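Local coordinates for extracellular solute-binding protein, family 1 (PDB 6FTH) that probably captures human milk oligosaccharides outside the cell and delivers them to an ABC transporter for uptake, at residues 152-161 / 290-300; 168-176 / 312-320. All blocks are in the same frame, centred on the assembly; numbering follows the deposited sequence.

Contacts 1 and 2 lie side by side in one domain of this two-domain, periplasmic-binding-protein type II-like chain, their centres about 13 Å apart. Along the sequence their segments alternate: 152-161, 168-176, 290-300, then 312-320. Both reach the same mixed four-stranded sheet, in which strand 154-158 lies between strand 292-297, its partner in contact 1, and strand 311-313, where contact 2 begins. The seam is continuous: I314 N lies 2.9 Å from M155 O, and I157 CG2 packs on I314 CG2. Helices 159-165 and 173-185 follow strand 154-158 in the chain, so the two contacts tie a strand and its following helices to chain more than a hundred residues later.

Contact 1: 152-161 / 290-300; sequences GQHMFINKTW and AKTGVSFGWSQ
The carbonyl oxygen of G297 takes a hydrogen bond from H154 ND1 at 2.8 Å; it lies in the imidazole plane and uses a lone pair in its own carbonyl plane. With CG anti to the carbonyl carbon (chi1 -45°), the ring turns its ND1 edge to the G297 carbonyl across the contact, while NE2 binds N432, so both ring nitrogens are used. Along the antiparallel pair, F156 N meets S295 O almost head-on at 2.8 Å, and S295 N returns a bond to F156 O. On the face carrying F156, its phenyl ring packs close against G297, CE2 3.6 Å from G297 C, where a CB would be tight; Q300 CA covers one ring face. M155, I157, V294 and F296 form the other, apolar face: M155 CG touches F296 CE1 at 3.7 Å, its sulfur making an oblique Met-aromatic contact, and I157 CG1 meets V294 CG2. At the far end N158 caps helix 159-165, OD1 accepting from W161 N, and W161 CZ3 lies 3.4 Å from G293 CA, where a glycine admits the indole. This is a central antiparallel strand pair of the mixed sheet in one domain, consistent with an SBP_bac_8 solute-binding protein.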
ATOM      1  N   GLY A 152      -0.931  -1.770   5.873  1.00 10.13           N
ATOM      2  CA  GLY A 152      -1.622  -2.790   5.110  1.00 10.84           C
ATOM      3  C   GLY A 152      -1.085  -4.189   5.287  1.00 11.67           C
ATOM      4  O   GLY A 152      -1.660  -5.155   4.761  1.00 13.77           O
ATOM      5  N   GLN A 153       0.016  -4.331   6.029  1.00 10.70           N
ATOM      6  CA  GLN A 153       0.751  -5.577   6.142  1.00 10.55           C
ATOM      7  C   GLN A 153       0.448  -6.243   7.484  1.00  9.97           C
ATOM      8  O   GLN A 153       0.499  -5.584   8.528  1.00 10.67           O
ATOM      9  CB  GLN A 153       2.249  -5.272   6.081  1.00 11.52           C
ATOM     10  CG  GLN A 153       2.650  -4.338   4.978  1.00 12.67           C
ATOM     11  CD  GLN A 153       2.236  -4.832   3.619  1.00 13.03           C
ATOM     12  OE1 GLN A 153       2.322  -6.025   3.325  1.00 13.34           O
ATOM     13  NE2 GLN A 153       1.807  -3.911   2.769  1.00 14.22           N
ATOM     14  N   HIS A 154       0.138  -7.549   7.461  1.00 11.35           N
ATOM     15  CA  HIS A 154      -0.173  -8.297   8.675  1.00  9.65           C
ATOM     16  C   HIS A 154       0.275  -9.742   8.538  1.00 11.41           C
ATOM     17  O   HIS A 154       0.415 -10.259   7.430  1.00 11.17           O
ATOM     18  CB  HIS A 154      -1.681  -8.288   8.994  1.00 12.66           C
ATOM     19  CG  HIS A 154      -2.263  -6.944   8.833  1.00 10.23           C
ATOM     20  ND1 HIS A 154      -2.643  -6.451   7.605  1.00 11.45           N
ATOM     21  CD2 HIS A 154      -2.404  -5.922   9.710  1.00 13.25           C
ATOM     22  CE1 HIS A 154      -3.032  -5.199   7.738  1.00 14.00           C
ATOM     23  NE2 HIS A 154      -2.883  -4.849   9.000  1.00 13.04           N
ATOM     24  N   MET A 155       0.478 -10.398   9.683  1.00  9.97           N
ATOM     25  CA  MET A 155       0.818 -11.812   9.751  1.00 12.07           C
ATOM     26  C   MET A 155      -0.325 -12.516  10.466  1.00 11.93           C
ATOM     27  O   MET A 155      -0.631 -12.192  11.615  1.00 12.62           O
ATOM     28  CB  MET A 155       2.124 -11.997  10.527  1.00 14.03           C
ATOM     29  CG  MET A 155       2.606 -13.423  10.608  1.00 14.03           C
ATOM     30  SD  MET A 155       4.172 -13.482  11.503  1.00 14.10           S
ATOM     31  CE  MET A 155       4.638 -15.211  11.315  1.00 18.07           C
ATOM     32  N   PHE A 156      -0.950 -13.475   9.791  1.00 11.31           N
ATOM     33  CA  PHE A 156      -2.081 -14.217  10.336  1.00 11.03           C
ATOM     34  C   PHE A 156      -1.674 -15.631  10.728  1.00 12.33           C
ATOM     35  O   PHE A 156      -0.817 -16.255  10.091  1.00 13.00           O
ATOM     36  CB  PHE A 156      -3.213 -14.285   9.309  1.00 12.35           C
ATOM     37  CG  PHE A 156      -3.724 -12.937   8.890  1.00 10.47           C
ATOM     38  CD1 PHE A 156      -4.213 -12.054   9.829  1.00 12.72           C
ATOM     39  CD2 PHE A 156      -3.694 -12.544   7.561  1.00 14.55           C
ATOM     40  CE1 PHE A 156      -4.692 -10.792   9.447  1.00 12.82           C
ATOM     41  CE2 PHE A 156      -4.163 -11.293   7.177  1.00 13.89           C
ATOM     42  CZ  PHE A 156      -4.643 -10.409   8.129  1.00 12.30           C
ATOM     43  N   ILE A 157      -2.323 -16.153  11.770  1.00 11.58           N
ATOM     44  CA  ILE A 157      -2.152 -17.548  12.162  1.00 11.18           C
ATOM     45  C   ILE A 157      -3.516 -18.161  12.443  1.00 14.89           C
ATOM     46  O   ILE A 157      -4.455 -17.471  12.859  1.00 14.20           O
ATOM     47  CB  ILE A 157      -1.195 -17.697  13.355  1.00 12.60           C
ATOM     48  CG1 ILE A 157      -0.742 -19.147  13.548  1.00 13.17           C
ATOM     49  CG2 ILE A 157      -1.796 -17.158  14.617  1.00 13.71           C
ATOM     50  CD1 ILE A 157       0.552 -19.217  14.304  1.00 12.55           C
ATOM     51  N   ASN A 158      -3.620 -19.468  12.197  1.00 12.21           N
ATOM     52  CA  ASN A 158      -4.838 -20.228  12.478  1.00 13.95           C
ATOM     53  C   ASN A 158      -4.859 -20.526  13.971  1.00 12.59           C
ATOM     54  O   ASN A 158      -4.195 -21.451  14.453  1.00 14.34           O
ATOM     55  CB  ASN A 158      -4.924 -21.494  11.636  1.00 12.88           C
ATOM     56  CG  ASN A 158      -6.289 -22.111  11.745  1.00 13.43           C
ATOM     57  OD1 ASN A 158      -6.830 -22.191  12.854  1.00 16.16           O
ATOM     58  ND2 ASN A 158      -6.885 -22.444  10.620  1.00 14.18           N
ATOM     59  N   LYS A 159      -5.586 -19.678  14.710  1.00 13.40           N
ATOM     60  CA  LYS A 159      -5.732 -19.821  16.145  1.00 14.20           C
ATOM     61  C   LYS A 159      -6.543 -21.070  16.512  1.00 14.21           C
ATOM     62  O   LYS A 159      -6.302 -21.672  17.567  1.00 15.50           O
ATOM     63  CB  LYS A 159      -6.389 -18.551  16.710  1.00 16.69           C
ATOM     64  CG  LYS A 159      -6.482 -18.493  18.242  1.00 18.42           C
ATOM     65  CD  LYS A 159      -5.128 -18.614  18.923  1.00 21.96           C
ATOM     66  CE  LYS A 159      -5.134 -18.095  20.351  1.00 26.01           C
ATOM     67  NZ  LYS A 159      -6.216 -18.740  21.176  1.00 25.96           N
ATOM     68  N   THR A 160      -7.511 -21.457  15.678  1.00 15.48           N
ATOM     69  CA  THR A 160      -8.235 -22.703  15.929  1.00 14.88           C
ATOM     70  C   THR A 160      -7.267 -23.877  15.957  1.00 15.73           C
ATOM     71  O   THR A 160      -7.358 -24.751  16.822  1.00 16.24           O
ATOM     72  CB  THR A 160      -9.292 -22.907  14.849  1.00 17.54           C
ATOM     73  OG1 THR A 160     -10.259 -21.855  14.943  1.00 18.52           O
ATOM     74  CG2 THR A 160      -9.994 -24.269  15.000  1.00 19.88           C
ATOM     75  N   TRP A 161      -6.303 -23.885  15.041  1.00 15.36           N
ATOM     76  CA  TRP A 161      -5.294 -24.943  15.038  1.00 15.70           C
ATOM     77  C   TRP A 161      -4.405 -24.874  16.274  1.00 16.75           C
ATOM     78  O   TRP A 161      -4.099 -25.906  16.890  1.00 15.95           O
ATOM     79  CB  TRP A 161      -4.445 -24.836  13.784  1.00 13.28           C
ATOM     80  CG  TRP A 161      -5.089 -25.179  12.483  1.00 13.79           C
ATOM     81  CD1 TRP A 161      -6.405 -25.523  12.252  1.00 14.80           C
ATOM     82  CD2 TRP A 161      -4.434 -25.257  11.215  1.00 14.92           C
ATOM     83  NE1 TRP A 161      -6.587 -25.789  10.926  1.00 16.41           N
ATOM     84  CE2 TRP A 161      -5.402 -25.637  10.260  1.00 16.37           C
ATOM     85  CE3 TRP A 161      -3.123 -25.032  10.793  1.00 14.29           C
ATOM     86  CZ2 TRP A 161      -5.103 -25.795   8.914  1.00 16.61           C
ATOM     87  CZ3 TRP A 161      -2.814 -25.192   9.458  1.00 15.69           C
ATOM     88  CH2 TRP A 161      -3.801 -25.570   8.525  1.00 14.64           C
ATOM     89  N   ALA A 290      -9.924 -25.329   6.251  1.00 20.67           N
ATOM     90  CA  ALA A 290      -8.742 -24.480   6.244  1.00 18.60           C
ATOM     91  C   ALA A 290      -7.525 -25.288   5.820  1.00 19.24           C
ATOM     92  O   ALA A 290      -7.366 -26.445   6.218  1.00 18.35           O
ATOM     93  CB  ALA A 290      -8.505 -23.925   7.644  1.00 18.29           C
ATOM     94  N   LYS A 291      -6.642 -24.656   5.044  1.00 17.44           N
ATOM     95  CA  LYS A 291      -5.430 -25.295   4.542  1.00 15.45           C
ATOM     96  C   LYS A 291      -4.138 -24.690   5.062  1.00 15.75           C
ATOM     97  O   LYS A 291      -3.158 -25.421   5.211  1.00 16.75           O
ATOM     98  CB  LYS A 291      -5.381 -25.241   3.011  1.00 21.24           C
ATOM     99  CG  LYS A 291      -6.567 -25.887   2.324  1.00 34.84           C
ATOM    100  CD  LYS A 291      -6.486 -27.406   2.345  1.00 29.81           C
ATOM    101  CE  LYS A 291      -7.657 -27.994   1.579  1.00 33.91           C
ATOM    102  NZ  LYS A 291      -7.601 -29.491   1.515  1.00 37.96           N
ATOM    103  N   THR A 292      -4.100 -23.389   5.352  1.00 16.86           N
ATOM    104  CA  THR A 292      -2.843 -22.702   5.644  1.00 14.56           C
ATOM    105  C   THR A 292      -2.757 -22.273   7.104  1.00 12.41           C
ATOM    106  O   THR A 292      -3.704 -21.717   7.664  1.00 15.23           O
ATOM    107  CB  THR A 292      -2.727 -21.492   4.736  1.00 16.10           C
ATOM    108  OG1 THR A 292      -2.767 -21.917   3.367  1.00 17.97           O
ATOM    109  CG2 THR A 292      -1.411 -20.742   4.986  1.00 15.89           C
ATOM    110  N   GLY A 293      -1.593 -22.503   7.715  1.00 13.05           N
ATOM    111  CA  GLY A 293      -1.394 -22.172   9.108  1.00 14.29           C
ATOM    112  C   GLY A 293      -1.041 -20.705   9.331  1.00 14.36           C
ATOM    113  O   GLY A 293      -1.626 -20.055  10.208  1.00 12.82           O
ATOM    114  N   VAL A 294      -0.120 -20.186   8.515  1.00 12.97           N
ATOM    115  CA  VAL A 294       0.436 -18.841   8.676  1.00 13.04           C
ATOM    116  C   VAL A 294       0.564 -18.199   7.296  1.00 11.94           C
ATOM    117  O   VAL A 294       1.045 -18.831   6.353  1.00 12.89           O
ATOM    118  CB  VAL A 294       1.813 -18.894   9.378  1.00 12.47           C
ATOM    119  CG1 VAL A 294       2.488 -17.504   9.344  1.00 14.51           C
ATOM    120  CG2 VAL A 294       1.685 -19.403  10.810  1.00 13.09           C
ATOM    121  N   SER A 295       0.151 -16.942   7.177  1.00 12.06           N
ATOM    122  CA  SER A 295       0.327 -16.210   5.929  1.00 11.07           C
ATOM    123  C   SER A 295       0.341 -14.716   6.223  1.00 12.58           C
ATOM    124  O   SER A 295      -0.029 -14.274   7.313  1.00 14.36           O
ATOM    125  CB  SER A 295      -0.740 -16.559   4.888  1.00 15.83           C
ATOM    126  OG  SER A 295      -1.998 -16.087   5.300  1.00 16.22           O
ATOM    127  N   PHE A 296       0.782 -13.940   5.239  1.00 11.27           N
ATOM    128  CA  PHE A 296       0.750 -12.485   5.334  1.00 12.11           C
ATOM    129  C   PHE A 296      -0.383 -11.936   4.488  1.00 12.37           C
ATOM    130  O   PHE A 296      -0.662 -12.454   3.400  1.00 13.58           O
ATOM    131  CB  PHE A 296       2.084 -11.881   4.882  1.00 11.10           C
ATOM    132  CG  PHE A 296       3.259 -12.301   5.712  1.00 11.80           C
ATOM    133  CD1 PHE A 296       3.447 -11.796   6.982  1.00 13.51           C
ATOM    134  CD2 PHE A 296       4.194 -13.190   5.214  1.00 12.10           C
ATOM    135  CE1 PHE A 296       4.548 -12.189   7.737  1.00 14.49           C
ATOM    136  CE2 PHE A 296       5.285 -13.586   5.952  1.00 11.42           C
ATOM    137  CZ  PHE A 296       5.482 -13.080   7.202  1.00 10.49           C
ATOM    138  N   GLY A 297      -1.035 -10.884   4.968  1.00 11.95           N
ATOM    139  CA  GLY A 297      -2.131 -10.331   4.203  1.00 10.62           C
ATOM    140  C   GLY A 297      -2.667  -9.044   4.782  1.00 13.40           C
ATOM    141  O   GLY A 297      -2.071  -8.437   5.678  1.00 13.15           O
ATOM    142  N   TRP A 298      -3.827  -8.637   4.251  1.00 13.56           N
ATOM    143  CA  TRP A 298      -4.495  -7.366   4.533  1.00 12.91           C
ATOM    144  C   TRP A 298      -5.482  -7.473   5.684  1.00 13.25           C
ATOM    145  O   TRP A 298      -5.445  -6.659   6.613  1.00 13.73           O
ATOM    146  CB  TRP A 298      -5.249  -6.944   3.261  1.00 13.44           C
ATOM    147  CG  TRP A 298      -6.157  -5.767   3.373  1.00 13.67           C
ATOM    148  CD1 TRP A 298      -7.514  -5.796   3.564  1.00 15.71           C
ATOM    149  CD2 TRP A 298      -5.800  -4.392   3.264  1.00 13.93           C
ATOM    150  NE1 TRP A 298      -8.019  -4.512   3.591  1.00 14.88           N
ATOM    151  CE2 TRP A 298      -6.982  -3.633   3.411  1.00 13.67           C
ATOM    152  CE3 TRP A 298      -4.592  -3.722   3.063  1.00 16.13           C
ATOM    153  CZ2 TRP A 298      -6.998  -2.245   3.328  1.00 14.23           C
ATOM    154  CZ3 TRP A 298      -4.616  -2.331   2.995  1.00 14.97           C
ATOM    155  CH2 TRP A 298      -5.801  -1.617   3.136  1.00 15.77           C
ATOM    156  N   SER A 299      -6.376  -8.466   5.638  1.00 13.49           N
ATOM    157  CA  SER A 299      -7.357  -8.701   6.698  1.00 13.26           C
ATOM    158  C   SER A 299      -7.755 -10.170   6.654  1.00 12.71           C
ATOM    159  O   SER A 299      -7.595 -10.831   5.627  1.00 14.55           O
ATOM    160  CB  SER A 299      -8.599  -7.824   6.527  1.00 16.44           C
ATOM    161  OG  SER A 299      -9.355  -8.291   5.431  1.00 16.09           O
ATOM    162  N   GLN A 300      -8.270 -10.673   7.779  1.00 15.62           N
ATOM    163  CA  GLN A 300      -8.708 -12.070   7.788  1.00 15.38           C
ATOM    164  C   GLN A 300      -9.777 -12.312   6.740  1.00 16.51           C
ATOM    165  O   GLN A 300      -9.755 -13.336   6.053  1.00 16.87           O
ATOM    166  CB  GLN A 300      -9.154 -12.513   9.167  1.00 15.81           C
ATOM    167  CG  GLN A 300      -8.092 -12.376  10.223  1.00 15.67           C
ATOM    168  CD  GLN A 300      -8.252 -11.096  11.006  1.00 18.42           C
ATOM    169  OE1 GLN A 300      -8.096  -9.998  10.467  1.00 17.76           O
ATOM    170  NE2 GLN A 300      -8.581 -11.220  12.292  1.00 18.70           N
TER

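Contact 2: 168-176 / 312-320; sequences QVPTTWDEL and IPIPVPSAP
W173 and A319 make the tight half of this contact: the alanine methyl sits over the centre of the six-membered ring, CB 3.6 Å from the centroid and 10° off the normal, a CH-pi contact that suits a small side chain. P320 CD comes in at 3.5 Å from W173 CE3, the side chains crossing at about a right angle. With chi1 at -77°, CG stands beside the backbone N, which lets the ring lie along S318 and A319 while NE1 bonds S219. Two backbone bonds fix this pairing: S318 N to T171 O, 2.9 Å from above the carbonyl plane, and W173 N to S318 O. On its outer side water 2 joins T171 O to S318 OG, which also hydrogen-bonds T327. P317, unable to donate a backbone N-H, serves as an apolar wedge, its CG 4.4 Å from P170 CG and 4.3 Å from L176 CB.

The other end is looser. V169 CG1 and I314 CG2 touch at 3.6 Å, but V169 CG2 is 4.2 Å from I312 CD1, and water 1 spans P170 O and P315 O. At the start of helix 173-185, T172 OG1 accepts from E175 N as N-cap, and E175 OE1 accepts from both T171 N and T171 OG1. Proline-rich chain thus docks mainly through nonpolar surfaces, with few backbone bonds, one water joining two carbonyls and another adding a second donor to T171 O.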
ATOM      1  N   GLN A 168       0.738 -22.258  22.128  1.00 17.07           N
ATOM      2  CA  GLN A 168       0.615 -20.821  22.303  1.00 15.93           C
ATOM      3  C   GLN A 168       1.019 -20.107  21.018  1.00 16.23           C
ATOM      4  O   GLN A 168       1.719 -20.652  20.168  1.00 15.49           O
ATOM      5  CB  GLN A 168       1.508 -20.361  23.448  1.00 18.67           C
ATOM      6  CG  GLN A 168       1.064 -20.915  24.801  1.00 22.96           C
ATOM      7  CD  GLN A 168       1.871 -20.357  25.955  1.00 32.34           C
ATOM      8  OE1 GLN A 168       2.680 -19.446  25.782  1.00 30.05           O
ATOM      9  NE2 GLN A 168       1.660 -20.909  27.141  1.00 32.44           N
ATOM     10  N   VAL A 169       0.565 -18.868  20.891  1.00 14.95           N
ATOM     11  CA  VAL A 169       1.031 -18.026  19.779  1.00 16.35           C
ATOM     12  C   VAL A 169       2.552 -17.913  19.853  1.00 13.71           C
ATOM     13  O   VAL A 169       3.100 -17.607  20.930  1.00 15.29           O
ATOM     14  CB  VAL A 169       0.369 -16.643  19.856  1.00 14.06           C
ATOM     15  CG1 VAL A 169       1.069 -15.669  18.910  1.00 18.26           C
ATOM     16  CG2 VAL A 169      -1.086 -16.765  19.500  1.00 17.26           C
ATOM     17  N   PRO A 170       3.281 -18.146  18.763  1.00 14.34           N
ATOM     18  CA  PRO A 170       4.749 -18.116  18.838  1.00 13.75           C
ATOM     19  C   PRO A 170       5.284 -16.696  18.911  1.00 13.69           C
ATOM     20  O   PRO A 170       4.779 -15.795  18.238  1.00 13.26           O
ATOM     21  CB  PRO A 170       5.173 -18.793  17.527  1.00 15.50           C
ATOM     22  CG  PRO A 170       4.033 -18.498  16.595  1.00 13.43           C
ATOM     23  CD  PRO A 170       2.810 -18.589  17.440  1.00 13.51           C
ATOM     24  N   THR A 171       6.340 -16.516  19.714  1.00 12.36           N
ATOM     25  CA  THR A 171       6.951 -15.198  19.898  1.00 14.26           C
ATOM     26  C   THR A 171       8.425 -15.140  19.518  1.00 14.91           C
ATOM     27  O   THR A 171       9.026 -14.075  19.654  1.00 13.25           O
ATOM     28  CB  THR A 171       6.807 -14.696  21.332  1.00 15.09           C
ATOM     29  OG1 THR A 171       7.629 -15.475  22.213  1.00 16.67           O
ATOM     30  CG2 THR A 171       5.346 -14.725  21.779  1.00 15.38           C
ATOM     31  N   THR A 172       9.008 -16.242  19.041  1.00 12.87           N
ATOM     32  CA  THR A 172      10.371 -16.264  18.524  1.00 13.89           C
ATOM     33  C   THR A 172      10.383 -17.120  17.257  1.00 14.43           C
ATOM     34  O   THR A 172       9.469 -17.917  17.011  1.00 14.05           O
ATOM     35  CB  THR A 172      11.355 -16.919  19.518  1.00 14.27           C
ATOM     36  OG1 THR A 172      11.020 -18.315  19.628  1.00 16.45           O
ATOM     37  CG2 THR A 172      11.317 -16.261  20.890  1.00 15.43           C
ATOM     38  N   TRP A 173      11.432 -16.967  16.436  1.00 12.44           N
ATOM     39  CA  TRP A 173      11.581 -17.828  15.262  1.00 13.25           C
ATOM     40  C   TRP A 173      11.593 -19.314  15.627  1.00 11.62           C
ATOM     41  O   TRP A 173      11.036 -20.140  14.887  1.00 13.79           O
ATOM     42  CB  TRP A 173      12.835 -17.473  14.466  1.00 11.75           C
ATOM     43  CG  TRP A 173      12.701 -16.236  13.608  1.00 14.31           C
ATOM     44  CD1 TRP A 173      11.619 -15.407  13.498  1.00 14.74           C
ATOM     45  CD2 TRP A 173      13.702 -15.706  12.734  1.00 12.45           C
ATOM     46  NE1 TRP A 173      11.893 -14.379  12.620  1.00 14.41           N
ATOM     47  CE2 TRP A 173      13.157 -14.555  12.121  1.00 11.72           C
ATOM     48  CE3 TRP A 173      14.997 -16.098  12.405  1.00 13.93           C
ATOM     49  CZ2 TRP A 173      13.882 -13.780  11.205  1.00 12.95           C
ATOM     50  CZ3 TRP A 173      15.706 -15.343  11.490  1.00 14.90           C
ATOM     51  CH2 TRP A 173      15.158 -14.194  10.915  1.00 14.29           C
ATOM     52  N   ASP A 174      12.215 -19.681  16.753  1.00 14.75           N
ATOM     53  CA  ASP A 174      12.223 -21.100  17.152  1.00 15.22           C
ATOM     54  C   ASP A 174      10.818 -21.588  17.490  1.00 15.25           C
ATOM     55  O   ASP A 174      10.429 -22.700  17.111  1.00 15.20           O
ATOM     56  CB  ASP A 174      13.126 -21.313  18.363  1.00 16.68           C
ATOM     57  CG  ASP A 174      14.616 -21.378  18.010  1.00 24.50           C
ATOM     58  OD1 ASP A 174      14.974 -21.377  16.815  1.00 26.66           O
ATOM     59  OD2 ASP A 174      15.430 -21.445  18.961  1.00 31.81           O
ATOM     60  N   GLU A 175      10.059 -20.788  18.249  1.00 13.91           N
ATOM     61  CA  GLU A 175       8.683 -21.152  18.578  1.00 13.85           C
ATOM     62  C   GLU A 175       7.832 -21.226  17.321  1.00 15.01           C
ATOM     63  O   GLU A 175       6.973 -22.112  17.194  1.00 15.40           O
ATOM     64  CB  GLU A 175       8.091 -20.133  19.558  1.00 15.42           C
ATOM     65  CG  GLU A 175       8.640 -20.267  20.968  1.00 14.76           C
ATOM     66  CD  GLU A 175       8.156 -19.192  21.923  1.00 21.60           C
ATOM     67  OE1 GLU A 175       7.311 -18.357  21.534  1.00 19.17           O
ATOM     68  OE2 GLU A 175       8.606 -19.203  23.085  1.00 23.50           O
ATOM     69  N   LEU A 176       8.070 -20.321  16.358  1.00 14.06           N
ATOM     70  CA  LEU A 176       7.327 -20.396  15.104  1.00 11.74           C
ATOM     71  C   LEU A 176       7.631 -21.691  14.356  1.00 13.03           C
ATOM     72  O   LEU A 176       6.713 -22.346  13.840  1.00 14.94           O
ATOM     73  CB  LEU A 176       7.586 -19.169  14.235  1.00 12.99           C
ATOM     74  CG  LEU A 176       6.977 -19.175  12.839  1.00 11.51           C
ATOM     75  CD1 LEU A 176       5.457 -19.266  12.877  1.00 15.74           C
ATOM     76  CD2 LEU A 176       7.445 -17.926  12.096  1.00 12.87           C
ATOM     77  N   ILE A 312      -6.260 -15.136  13.406  1.00 13.91           N
ATOM     78  CA  ILE A 312      -5.991 -13.879  14.091  1.00 13.41           C
ATOM     79  C   ILE A 312      -4.712 -13.252  13.553  1.00 11.91           C
ATOM     80  O   ILE A 312      -3.811 -13.961  13.060  1.00 12.59           O
ATOM     81  CB  ILE A 312      -5.880 -14.061  15.611  1.00 13.58           C
ATOM     82  CG1 ILE A 312      -4.653 -14.910  15.977  1.00 15.70           C
ATOM     83  CG2 ILE A 312      -7.175 -14.697  16.148  1.00 13.86           C
ATOM     84  CD1 ILE A 312      -4.383 -15.034  17.472  1.00 15.82           C
ATOM     85  N   PRO A 313      -4.577 -11.929  13.652  1.00 12.19           N
ATOM     86  CA  PRO A 313      -3.292 -11.289  13.372  1.00 11.94           C
ATOM     87  C   PRO A 313      -2.438 -11.425  14.613  1.00 12.32           C
ATOM     88  O   PRO A 313      -2.919 -11.217  15.732  1.00 14.65           O
ATOM     89  CB  PRO A 313      -3.677  -9.816  13.150  1.00 12.47           C
ATOM     90  CG  PRO A 313      -5.202  -9.719  13.426  1.00 13.33           C
ATOM     91  CD  PRO A 313      -5.564 -10.968  14.156  1.00 12.36           C
ATOM     92  N   ILE A 314      -1.171 -11.774  14.418  1.00 12.31           N
ATOM     93  CA  ILE A 314      -0.240 -11.839  15.542  1.00 13.54           C
ATOM     94  C   ILE A 314       0.935 -10.889  15.393  1.00 12.12           C
ATOM     95  O   ILE A 314       1.418 -10.644  14.275  1.00 11.24           O
ATOM     96  CB  ILE A 314       0.314 -13.253  15.771  1.00 12.72           C
ATOM     97  CG1 ILE A 314       0.996 -13.781  14.514  1.00 12.79           C
ATOM     98  CG2 ILE A 314      -0.797 -14.162  16.274  1.00 15.02           C
ATOM     99  CD1 ILE A 314       1.814 -15.047  14.755  1.00 15.82           C
ATOM    100  N   PRO A 315       1.462 -10.390  16.503  1.00  9.97           N
ATOM    101  CA  PRO A 315       2.756  -9.708  16.440  1.00 10.83           C
ATOM    102  C   PRO A 315       3.788 -10.639  15.811  1.00 11.30           C
ATOM    103  O   PRO A 315       3.731 -11.865  15.968  1.00 12.49           O
ATOM    104  CB  PRO A 315       3.077  -9.447  17.909  1.00 11.19           C
ATOM    105  CG  PRO A 315       1.701  -9.460  18.611  1.00 12.88           C
ATOM    106  CD  PRO A 315       0.949 -10.491  17.887  1.00 11.49           C
ATOM    107  N   VAL A 316       4.758 -10.067  15.108  1.00  9.93           N
ATOM    108  CA  VAL A 316       5.719 -10.942  14.429  1.00 10.08           C
ATOM    109  C   VAL A 316       6.634 -11.592  15.462  1.00 11.20           C
ATOM    110  O   VAL A 316       7.060 -10.924  16.412  1.00 11.19           O
ATOM    111  CB  VAL A 316       6.525 -10.165  13.383  1.00 10.48           C
ATOM    112  CG1 VAL A 316       7.576  -9.215  14.022  1.00 11.49           C
ATOM    113  CG2 VAL A 316       7.198 -11.131  12.379  1.00 11.76           C
ATOM    114  N   PRO A 317       6.954 -12.878  15.341  1.00 11.63           N
ATOM    115  CA  PRO A 317       7.938 -13.478  16.252  1.00 12.46           C
ATOM    116  C   PRO A 317       9.317 -12.844  16.111  1.00 11.78           C
ATOM    117  O   PRO A 317       9.742 -12.466  15.011  1.00 14.75           O
ATOM    118  CB  PRO A 317       7.950 -14.955  15.830  1.00 13.97           C
ATOM    119  CG  PRO A 317       6.552 -15.177  15.280  1.00 12.39           C
ATOM    120  CD  PRO A 317       6.293 -13.895  14.495  1.00 12.09           C
ATOM    121  N   SER A 318      10.031 -12.748  17.249  1.00 12.25           N
ATOM    122  CA  SER A 318      11.359 -12.148  17.294  1.00 12.61           C
ATOM    123  C   SER A 318      12.411 -13.100  16.735  1.00 12.87           C
ATOM    124  O   SER A 318      12.390 -14.301  17.006  1.00 13.27           O
ATOM    125  CB  SER A 318      11.735 -11.806  18.739  1.00 12.17           C
ATOM    126  OG  SER A 318      10.810 -10.938  19.358  1.00 13.50           O
ATOM    127  N   ALA A 319      13.363 -12.546  15.996  1.00 11.49           N
ATOM    128  CA  ALA A 319      14.507 -13.307  15.536  1.00 12.74           C
ATOM    129  C   ALA A 319      15.484 -13.507  16.694  1.00 14.68           C
ATOM    130  O   ALA A 319      15.501 -12.728  17.649  1.00 13.86           O
ATOM    131  CB  ALA A 319      15.202 -12.533  14.430  1.00 13.98           C
ATOM    132  N   PRO A 320      16.335 -14.522  16.618  1.00 13.76           N
ATOM    133  CA  PRO A 320      17.351 -14.719  17.660  1.00 15.24           C
ATOM    134  C   PRO A 320      18.187 -13.461  17.881  1.00 14.08           C
ATOM    135  O   PRO A 320      18.637 -12.813  16.931  1.00 16.54           O
ATOM    136  CB  PRO A 320      18.208 -15.862  17.099  1.00 19.31           C
ATOM    137  CG  PRO A 320      17.388 -16.517  16.062  1.00 23.25           C
ATOM    138  CD  PRO A 320      16.431 -15.505  15.529  1.00 18.32           C
TER
HETATM  139  O   HOH W   1       3.871 -13.164  18.350  1.00 16.29           O
HETATM  140  O   HOH W   2       9.871 -12.290  21.578  1.00 21.73           O